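Long-range contacts in WipB (Legionella pneumophila, PDB 5NNY), which is a translocated effector acting as a Ser/Thr phosphatase that targets the host lysosomal nutrient-sensing machinery, represented here by its phosphatase domain: residues Ile217-Pro227 with Leu236-Phe247; Ser229-Ala237 with Thr296-Phe304. All blocks are in the same frame, centred on the assembly; numbering follows the deposited sequence.

How the interactions relate
Both contacts use helix 233-253, and both lie on the same side of the domain, with centres about 14 Å apart. Interaction 1 is the more deeply buried. It packs helix 214-224 and the turn after it on the middle of helix 233-253, almost wholly through apolar side chains. Interaction 2 sits nearer the surface. It joins the N-terminal end of the same helix, and the loop before it, to the loop leading into strand 301-306 and the first part of that strand, at the sheet margin. Its apolar centre is bordered by a salt bridge and a bridging water. L236 belongs to both contacts. A probable hydrogen bond between T239 OG1 and S229 O ties the two together.

Interaction 1. Residues Ile217-Pro227 with Leu236-Phe247; sequences IRGLARKFKVP and LAKTIDAINKKF
I243 is the knob of this helix pair. Its side chain sits among I217, L220, A221 and F224 of helix 214-224. CG1 lies beside the backbone N, anti to the carbonyl carbon (chi1 -71°), and CD1 reaches the backbone of the other helix. CD1 comes within 3.7 Å of I217 O and is 4.0 Å from A221 CB. I243 CG2 touches the ring of F224 at F224 CD2 (4.0 Å). The axes of the short helical segments approach to 9.4 Å and cross at 45°. Toward one end, I217 CG2 meets I240 CG1. Toward the other, F224 lies alongside F247, with F224 CZ at the edge of the F247 ring, 4.1 Å from F247 CD1. The I243 carbonyl oxygen lies over one face of the F224 ring. Strand 190-198 also touches F224 and F247, through I192.

The other flank is more open to solvent. I243 is buried, but V226 and K246 are partly exposed. Here the chain leaves the helix through a Schellman motif at K225 and returns along helix 233-253. V226 CB lies 4.0 Å from A242 CB. K246 and V226 run alongside each other in opposite directions. The bent lysine chain folds back over V226 CG1, with K246 CG 3.5 Å from V226 CG1. P227 lies at the exposed margin, where P227 O is 3.6 Å from T239 CG2. No hydrogen bond links the two segments, so apolar fit and burial probably carry the contact.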
loop_
_atom_site.group_PDB
_atom_site.type_symbol
_atom_site.label_atom_id
_atom_site.label_comp_id
_atom_site.label_asym_id
_atom_site.label_seq_id
_atom_site.Cartn_x
_atom_site.Cartn_y
_atom_site.Cartn_z
ATOM N N ILE A 217 -14.452 12.476 3.908
ATOM C CA ILE A 217 -14.248 12.117 5.309
ATOM C C ILE A 217 -15.587 12.011 6.024
ATOM O O ILE A 217 -15.816 11.098 6.826
ATOM C CB ILE A 217 -13.301 13.141 5.974
ATOM C CG1 ILE A 217 -11.999 13.195 5.191
ATOM C CG2 ILE A 217 -13.057 12.806 7.449
ATOM C CD1 ILE A 217 -11.057 14.302 5.644
ATOM N N ARG A 218 -16.512 12.916 5.709
ATOM C CA ARG A 218 -17.854 12.820 6.273
ATOM C C ARG A 218 -18.545 11.539 5.826
ATOM O O ARG A 218 -19.223 10.877 6.620
ATOM C CB ARG A 218 -18.672 14.056 5.876
ATOM C CG ARG A 218 -20.079 14.099 6.469
ATOM C CD ARG A 218 -20.897 15.257 5.896
ATOM N NE ARG A 218 -20.351 16.550 6.298
ATOM C CZ ARG A 218 -20.715 17.189 7.405
ATOM N NH1 ARG A 218 -21.629 16.652 8.205
ATOM N NH2 ARG A 218 -20.170 18.358 7.714
ATOM N N GLY A 219 -18.391 11.175 4.552
ATOM C CA GLY A 219 -18.973 9.932 4.080
ATOM C C GLY A 219 -18.369 8.714 4.756
ATOM O O GLY A 219 -19.075 7.748 5.053
ATOM N N LEU A 220 -17.055 8.746 4.999
ATOM C CA LEU A 220 -16.389 7.631 5.665
ATOM C C LEU A 220 -16.873 7.489 7.102
ATOM O O LEU A 220 -17.145 6.382 7.572
ATOM C CB LEU A 220 -14.865 7.817 5.623
ATOM C CG LEU A 220 -14.193 7.695 4.244
ATOM C CD1 LEU A 220 -12.806 8.301 4.215
ATOM C CD2 LEU A 220 -14.112 6.207 3.838
ATOM N N ALA A 221 -16.981 8.602 7.825
ATOM C CA ALA A 221 -17.509 8.520 9.183
ATOM C C ALA A 221 -18.897 7.885 9.190
ATOM O O ALA A 221 -19.197 7.039 10.041
ATOM C CB ALA A 221 -17.543 9.907 9.818
ATOM N N ARG A 222 -19.747 8.262 8.229
ATOM C CA ARG A 222 -21.070 7.654 8.112
ATOM C C ARG A 222 -20.979 6.164 7.791
ATOM O O ARG A 222 -21.682 5.348 8.394
ATOM C CB ARG A 222 -21.887 8.379 7.041
ATOM C CG ARG A 222 -23.241 7.736 6.783
ATOM C CD ARG A 222 -24.097 8.521 5.796
ATOM N NE ARG A 222 -24.893 9.556 6.448
ATOM C CZ ARG A 222 -24.831 10.845 6.145
ATOM N NH1 ARG A 222 -25.597 11.714 6.792
ATOM N NH2 ARG A 222 -24.011 11.263 5.187
ATOM N N LYS A 223 -20.121 5.794 6.837
ATOM C CA LYS A 223 -19.971 4.388 6.454
ATOM C C LYS A 223 -19.548 3.525 7.638
ATOM O O LYS A 223 -20.061 2.414 7.816
ATOM C CB LYS A 223 -18.962 4.271 5.314
ATOM C CG LYS A 223 -18.556 2.845 4.940
ATOM C CD LYS A 223 -19.466 2.282 3.893
ATOM C CE LYS A 223 -18.862 1.065 3.203
ATOM N NZ LYS A 223 -19.837 0.521 2.217
ATOM N N PHE A 224 -18.629 4.021 8.465
ATOM C CA PHE A 224 -18.118 3.279 9.613
ATOM C C PHE A 224 -18.883 3.548 10.903
ATOM O O PHE A 224 -18.516 2.994 11.948
ATOM C CB PHE A 224 -16.639 3.587 9.805
ATOM C CG PHE A 224 -15.777 2.974 8.752
ATOM C CD1 PHE A 224 -15.567 1.604 8.736
ATOM C CD2 PHE A 224 -15.206 3.754 7.761
ATOM C CE1 PHE A 224 -14.780 1.017 7.754
ATOM C CE2 PHE A 224 -14.425 3.179 6.767
ATOM C CZ PHE A 224 -14.206 1.806 6.771
ATOM N N LYS A 225 -19.938 4.367 10.845
ATOM C CA LYS A 225 -20.858 4.583 11.968
ATOM C C LYS A 225 -20.144 5.225 13.158
ATOM O O LYS A 225 -20.256 4.773 14.298
ATOM C CB LYS A 225 -21.551 3.273 12.379
ATOM C CG LYS A 225 -22.375 2.632 11.260
ATOM C CD LYS A 225 -23.024 1.310 11.684
ATOM C CE LYS A 225 -24.190 1.530 12.644
ATOM N NZ LYS A 225 -24.858 0.249 13.004
ATOM N N VAL A 226 -19.394 6.283 12.882
ATOM C CA VAL A 226 -18.715 7.045 13.922
ATOM C C VAL A 226 -19.125 8.502 13.752
ATOM O O VAL A 226 -19.492 8.932 12.647
ATOM C CB VAL A 226 -17.180 6.868 13.860
ATOM C CG1 VAL A 226 -16.793 5.445 14.216
ATOM C CG2 VAL A 226 -16.649 7.253 12.484
ATOM N N PRO A 227 -19.083 9.283 14.831
ATOM C CA PRO A 227 -19.455 10.699 14.720
ATOM C C PRO A 227 -18.458 11.474 13.879
ATOM O O PRO A 227 -17.244 11.318 14.022
ATOM C CB PRO A 227 -19.449 11.186 16.175
ATOM C CG PRO A 227 -19.512 9.957 17.000
ATOM C CD PRO A 227 -18.792 8.903 16.221
ATOM N N LEU A 236 -11.269 17.249 13.766
ATOM C CA LEU A 236 -11.208 16.465 12.540
ATOM C C LEU A 236 -10.239 15.305 12.688
ATOM O O LEU A 236 -10.512 14.186 12.231
ATOM C CB LEU A 236 -10.797 17.358 11.369
ATOM C CG LEU A 236 -10.937 16.716 9.983
ATOM C CD1 LEU A 236 -12.396 16.440 9.636
ATOM C CD2 LEU A 236 -10.265 17.561 8.904
ATOM N N ALA A 237 -9.103 15.555 13.338
ATOM C CA ALA A 237 -8.149 14.493 13.618
ATOM C C ALA A 237 -8.784 13.408 14.471
ATOM O O ALA A 237 -8.548 12.215 14.257
ATOM C CB ALA A 237 -6.921 15.079 14.315
ATOM N N LYS A 238 -9.607 13.800 15.445
ATOM C CA LYS A 238 -10.294 12.807 16.261
ATOM C C LYS A 238 -11.256 11.982 15.415
ATOM O O LYS A 238 -11.372 10.762 15.594
ATOM C CB LYS A 238 -11.036 13.497 17.405
ATOM C CG LYS A 238 -12.234 12.734 17.916
ATOM N N THR A 239 -11.933 12.627 14.469
ATOM C CA THR A 239 -12.822 11.905 13.563
ATOM C C THR A 239 -12.034 10.926 12.698
ATOM O O THR A 239 -12.495 9.809 12.433
ATOM C CB THR A 239 -13.582 12.904 12.688
ATOM O OG1 THR A 239 -14.317 13.798 13.528
ATOM C CG2 THR A 239 -14.552 12.181 11.716
ATOM N N ILE A 240 -10.848 11.335 12.236
ATOM C CA ILE A 240 -10.067 10.476 11.346
ATOM C C ILE A 240 -9.566 9.262 12.117
ATOM O O ILE A 240 -9.623 8.128 11.627
ATOM C CB ILE A 240 -8.930 11.285 10.688
ATOM C CG1 ILE A 240 -9.504 12.346 9.730
ATOM C CG2 ILE A 240 -7.937 10.383 9.950
ATOM C CD1 ILE A 240 -8.431 13.316 9.205
ATOM N N ASP A 241 -9.129 9.483 13.365
ATOM C CA ASP A 241 -8.776 8.394 14.276
ATOM C C ASP A 241 -9.913 7.385 14.415
ATOM O O ASP A 241 -9.684 6.168 14.394
ATOM C CB ASP A 241 -8.430 8.971 15.658
ATOM C CG ASP A 241 -7.099 9.693 15.691
ATOM O OD1 ASP A 241 -6.309 9.569 14.729
ATOM O OD2 ASP A 241 -6.837 10.400 16.689
ATOM N N ALA A 242 -11.144 7.874 14.582
ATOM C CA ALA A 242 -12.288 6.981 14.727
ATOM C C ALA A 242 -12.536 6.191 13.449
ATOM O O ALA A 242 -12.834 4.988 13.497
ATOM C CB ALA A 242 -13.535 7.781 15.111
ATOM N N ILE A 243 -12.425 6.852 12.298
ATOM C CA ILE A 243 -12.570 6.157 11.026
ATOM C C ILE A 243 -11.519 5.061 10.896
ATOM O O ILE A 243 -11.832 3.930 10.522
ATOM C CB ILE A 243 -12.504 7.153 9.859
ATOM C CG1 ILE A 243 -13.770 8.004 9.846
ATOM C CG2 ILE A 243 -12.365 6.415 8.518
ATOM C CD1 ILE A 243 -13.605 9.342 9.141
ATOM N N ASN A 244 -10.259 5.372 11.224
ATOM C CA ASN A 244 -9.210 4.377 11.052
ATOM C C ASN A 244 -9.337 3.252 12.070
ATOM O O ASN A 244 -8.938 2.119 11.779
ATOM C CB ASN A 244 -7.827 5.033 11.127
ATOM C CG ASN A 244 -7.458 5.766 9.843
ATOM O OD1 ASN A 244 -7.762 5.308 8.738
ATOM N ND2 ASN A 244 -6.809 6.911 9.985
ATOM N N LYS A 245 -9.895 3.532 13.253
ATOM C CA LYS A 245 -10.083 2.465 14.235
ATOM C C LYS A 245 -11.104 1.455 13.748
ATOM O O LYS A 245 -10.897 0.245 13.874
ATOM C CB LYS A 245 -10.535 3.023 15.583
ATOM C CG LYS A 245 -10.743 1.950 16.656
ATOM C CD LYS A 245 -11.287 2.544 17.959
ATOM C CE LYS A 245 -11.252 1.545 19.111
ATOM N NZ LYS A 245 -11.854 2.091 20.369
ATOM N N LYS A 246 -12.224 1.937 13.213
ATOM C CA LYS A 246 -13.202 1.041 12.611
ATOM C C LYS A 246 -12.601 0.291 11.430
ATOM O O LYS A 246 -12.877 -0.901 11.239
ATOM C CB LYS A 246 -14.442 1.829 12.173
ATOM C CG LYS A 246 -15.255 2.400 13.338
ATOM C CD LYS A 246 -15.795 1.255 14.189
ATOM C CE LYS A 246 -16.796 1.721 15.222
ATOM N NZ LYS A 246 -16.230 2.775 16.084
ATOM N N PHE A 247 -11.761 0.962 10.638
ATOM C CA PHE A 247 -11.141 0.293 9.498
ATOM C C PHE A 247 -10.228 -0.832 9.964
ATOM O O PHE A 247 -10.236 -1.934 9.392
ATOM C CB PHE A 247 -10.361 1.299 8.635
ATOM C CG PHE A 247 -9.663 0.661 7.459
ATOM C CD1 PHE A 247 -10.372 0.331 6.312
ATOM C CD2 PHE A 247 -8.315 0.379 7.505
ATOM C CE1 PHE A 247 -9.733 -0.267 5.229
ATOM C CE2 PHE A 247 -7.677 -0.222 6.430
ATOM C CZ PHE A 247 -8.390 -0.536 5.298
#

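Interaction 2. Residues Ser229-Ala237 with Thr296-Phe304; sequences SEESAVDLA and TSKKFKITF
F300 is the main bump on the strand side. Its ring enters the hollow formed by E230, S232, A233 and L236 where the loop turns into helix 233-253. The backbone path sets F300 CB against the start of the helix, 3.5 Å from A233 N and 4.0 Å from A233 CB. CG of F300 stands between the backbone N and the carbonyl carbon (chi1 53°). This turns the ring so that CE2 meets E230 O and CZ meets L236 CD2. E230 O lies at the ring edge, in plane, 3.2 Å from F300 CE2. S297 CB lies over one ring face. At the far end of the ring, L236 CD2 sits in the corner made by F300 CZ and I302 CD1, each 3.8 Å away. The L236 side chain crosses both at about a right angle. L214 of helix 214-224 touches L236, S297 and I302 as well.

K299 forms a second, longer ridge beside the phenylalanine. Its chain is extended beyond CG and passes over E230 O. K299 NZ then donates to E231 OE2 at 2.6 Å. This salt bridge uses the syn side of the carboxylate, 23° out of its plane. E231 bends at chi2, which brings its end back to the lysine. One water donates to both E231 O and K299 O, bridging the two backbones.

S232 is the N-cap of the helix, and S232 OG accepts from D235 N at 3.0 Å. N202, in the turn before strand 203-208, accepts from A233 N through OD1 and donates to K299 O through ND2. The arrangement is a capped helix start packed on the entry to an outermost strand, part of the alpha/beta layering of the calcineurin-like phosphoesterase fold.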
loop_
_atom_site.group_PDB
_atom_site.type_symbol
_atom_site.label_atom_id
_atom_site.label_comp_id
_atom_site.label_asym_id
_atom_site.label_seq_id
_atom_site.Cartn_x
_atom_site.Cartn_y
_atom_site.Cartn_z
ATOM N N SER A 229 -17.017 15.122 13.198
ATOM C CA SER A 229 -16.906 16.460 13.768
ATOM C C SER A 229 -15.806 17.219 13.049
ATOM O O SER A 229 -14.699 16.700 12.882
ATOM C CB SER A 229 -16.624 16.423 15.277
ATOM O OG SER A 229 -16.351 17.731 15.782
ATOM N N GLU A 230 -16.119 18.449 12.624
ATOM C CA GLU A 230 -15.154 19.334 11.985
ATOM C C GLU A 230 -15.086 20.674 12.705
ATOM O O GLU A 230 -14.870 21.712 12.072
ATOM C CB GLU A 230 -15.492 19.550 10.511
ATOM C CG GLU A 230 -16.899 20.093 10.284
ATOM C CD GLU A 230 -17.152 20.449 8.834
ATOM O OE1 GLU A 230 -18.027 21.306 8.577
ATOM O OE2 GLU A 230 -16.465 19.877 7.952
ATOM N N GLU A 231 -15.285 20.670 14.027
ATOM C CA GLU A 231 -15.343 21.931 14.749
ATOM C C GLU A 231 -13.976 22.583 14.893
ATOM O O GLU A 231 -13.910 23.767 15.250
ATOM C CB GLU A 231 -15.987 21.716 16.120
ATOM C CG GLU A 231 -17.481 21.448 16.034
ATOM C CD GLU A 231 -18.181 22.424 15.101
ATOM O OE1 GLU A 231 -18.218 23.631 15.431
ATOM O OE2 GLU A 231 -18.671 21.989 14.029
ATOM N N SER A 232 -12.907 21.847 14.611
ATOM C CA SER A 232 -11.533 22.326 14.720
ATOM C C SER A 232 -10.646 21.301 14.031
ATOM O O SER A 232 -11.094 20.198 13.700
ATOM C CB SER A 232 -11.106 22.515 16.176
ATOM O OG SER A 232 -10.999 21.267 16.849
ATOM N N ALA A 233 -9.378 21.673 13.824
ATOM C CA ALA A 233 -8.415 20.714 13.280
ATOM C C ALA A 233 -8.246 19.513 14.205
ATOM O O ALA A 233 -8.164 18.368 13.738
ATOM C CB ALA A 233 -7.057 21.384 13.054
ATOM N N VAL A 234 -8.185 19.760 15.521
ATOM C CA VAL A 234 -8.112 18.685 16.505
ATOM C C VAL A 234 -9.339 17.785 16.407
ATOM O O VAL A 234 -9.232 16.557 16.493
ATOM C CB VAL A 234 -7.947 19.269 17.926
ATOM C CG1 VAL A 234 -8.408 18.276 18.969
ATOM C CG2 VAL A 234 -6.484 19.646 18.181
ATOM N N ASP A 235 -10.522 18.377 16.229
ATOM C CA ASP A 235 -11.732 17.562 16.142
ATOM C C ASP A 235 -11.732 16.698 14.886
ATOM O O ASP A 235 -12.167 15.541 14.915
ATOM C CB ASP A 235 -12.980 18.446 16.177
ATOM C CG ASP A 235 -13.731 18.333 17.487
ATOM O OD1 ASP A 235 -13.179 17.717 18.428
ATOM O OD2 ASP A 235 -14.869 18.849 17.578
ATOM N N LEU A 236 -11.269 17.249 13.766
ATOM C CA LEU A 236 -11.208 16.465 12.540
ATOM C C LEU A 236 -10.239 15.305 12.688
ATOM O O LEU A 236 -10.512 14.186 12.231
ATOM C CB LEU A 236 -10.797 17.358 11.369
ATOM C CG LEU A 236 -10.937 16.716 9.983
ATOM C CD1 LEU A 236 -12.396 16.440 9.636
ATOM C CD2 LEU A 236 -10.265 17.561 8.904
ATOM N N ALA A 237 -9.103 15.555 13.338
ATOM C CA ALA A 237 -8.149 14.493 13.618
ATOM C C ALA A 237 -8.784 13.408 14.471
ATOM O O ALA A 237 -8.548 12.215 14.257
ATOM C CB ALA A 237 -6.921 15.079 14.315
ATOM N N THR A 296 -12.396 23.536 1.937
ATOM C CA THR A 296 -12.163 24.611 2.889
ATOM C C THR A 296 -13.184 24.496 4.011
ATOM O O THR A 296 -14.344 24.159 3.764
ATOM C CB THR A 296 -12.290 25.984 2.205
ATOM O OG1 THR A 296 -11.427 26.020 1.064
ATOM C CG2 THR A 296 -11.897 27.095 3.158
ATOM N N SER A 297 -12.746 24.756 5.240
ATOM C CA SER A 297 -13.644 24.941 6.371
ATOM C C SER A 297 -13.350 26.283 7.024
ATOM O O SER A 297 -12.193 26.699 7.119
ATOM C CB SER A 297 -13.498 23.851 7.418
ATOM O OG SER A 297 -14.427 24.082 8.468
ATOM N N LYS A 298 -14.402 26.949 7.504
ATOM C CA LYS A 298 -14.147 28.189 8.225
ATOM C C LYS A 298 -13.591 27.935 9.613
ATOM O O LYS A 298 -13.031 28.857 10.220
ATOM C CB LYS A 298 -15.417 29.040 8.298
ATOM C CG LYS A 298 -16.507 28.537 9.215
ATOM C CD LYS A 298 -17.740 29.425 9.072
ATOM C CE LYS A 298 -18.852 29.002 10.007
ATOM N NZ LYS A 298 -19.274 27.597 9.740
ATOM N N LYS A 299 -13.653 26.689 10.092
ATOM C CA LYS A 299 -13.304 26.397 11.473
ATOM C C LYS A 299 -11.854 25.968 11.668
ATOM O O LYS A 299 -11.436 25.796 12.812
ATOM C CB LYS A 299 -14.243 25.319 12.019
ATOM C CG LYS A 299 -15.676 25.499 11.524
ATOM C CD LYS A 299 -16.614 24.442 12.078
ATOM C CE LYS A 299 -17.922 24.403 11.287
ATOM N NZ LYS A 299 -18.897 23.439 11.869
ATOM N N PHE A 300 -11.081 25.804 10.602
ATOM C CA PHE A 300 -9.668 25.455 10.717
ATOM C C PHE A 300 -9.041 25.577 9.334
ATOM O O PHE A 300 -9.739 25.705 8.324
ATOM C CB PHE A 300 -9.473 24.040 11.275
ATOM C CG PHE A 300 -10.237 22.990 10.512
ATOM C CD1 PHE A 300 -9.670 22.373 9.408
ATOM C CD2 PHE A 300 -11.535 22.657 10.870
ATOM C CE1 PHE A 300 -10.385 21.454 8.677
ATOM C CE2 PHE A 300 -12.251 21.718 10.154
ATOM C CZ PHE A 300 -11.673 21.114 9.051
ATOM N N LYS A 301 -7.712 25.541 9.306
ATOM C CA LYS A 301 -6.945 25.476 8.069
ATOM C C LYS A 301 -6.640 24.020 7.745
ATOM O O LYS A 301 -6.332 23.237 8.642
ATOM C CB LYS A 301 -5.634 26.251 8.190
ATOM C CG LYS A 301 -5.843 27.742 8.380
ATOM C CD LYS A 301 -4.565 28.465 8.729
ATOM C CE LYS A 301 -4.875 29.931 8.987
ATOM N NZ LYS A 301 -3.746 30.680 9.598
ATOM N N ILE A 302 -6.716 23.667 6.465
ATOM C CA ILE A 302 -6.441 22.298 6.035
ATOM C C ILE A 302 -5.683 22.348 4.715
ATOM O O ILE A 302 -5.971 23.183 3.848
ATOM C CB ILE A 302 -7.740 21.466 5.919
ATOM C CG1 ILE A 302 -7.457 20.019 5.473
ATOM C CG2 ILE A 302 -8.723 22.117 4.975
ATOM C CD1 ILE A 302 -8.572 19.082 5.820
ATOM N N THR A 303 -4.686 21.474 4.578
ATOM C CA THR A 303 -4.076 21.198 3.284
ATOM C C THR A 303 -4.253 19.713 3.005
ATOM O O THR A 303 -4.140 18.894 3.915
ATOM C CB THR A 303 -2.587 21.578 3.262
ATOM O OG1 THR A 303 -1.909 20.878 4.306
ATOM C CG2 THR A 303 -2.390 23.067 3.497
ATOM N N PHE A 304 -4.589 19.376 1.765
ATOM C CA PHE A 304 -4.695 17.986 1.342
ATOM C C PHE A 304 -3.443 17.610 0.559
ATOM O O PHE A 304 -2.994 18.374 -0.298
ATOM C CB PHE A 304 -5.946 17.759 0.489
ATOM C CG PHE A 304 -7.231 17.897 1.246
ATOM C CD1 PHE A 304 -7.783 16.815 1.907
ATOM C CD2 PHE A 304 -7.885 19.122 1.304
ATOM C CE1 PHE A 304 -8.972 16.942 2.600
ATOM C CE2 PHE A 304 -9.066 19.256 1.998
ATOM C CZ PHE A 304 -9.625 18.173 2.630
HETATM O O HOH W 1 -12.122 26.051 15.866
#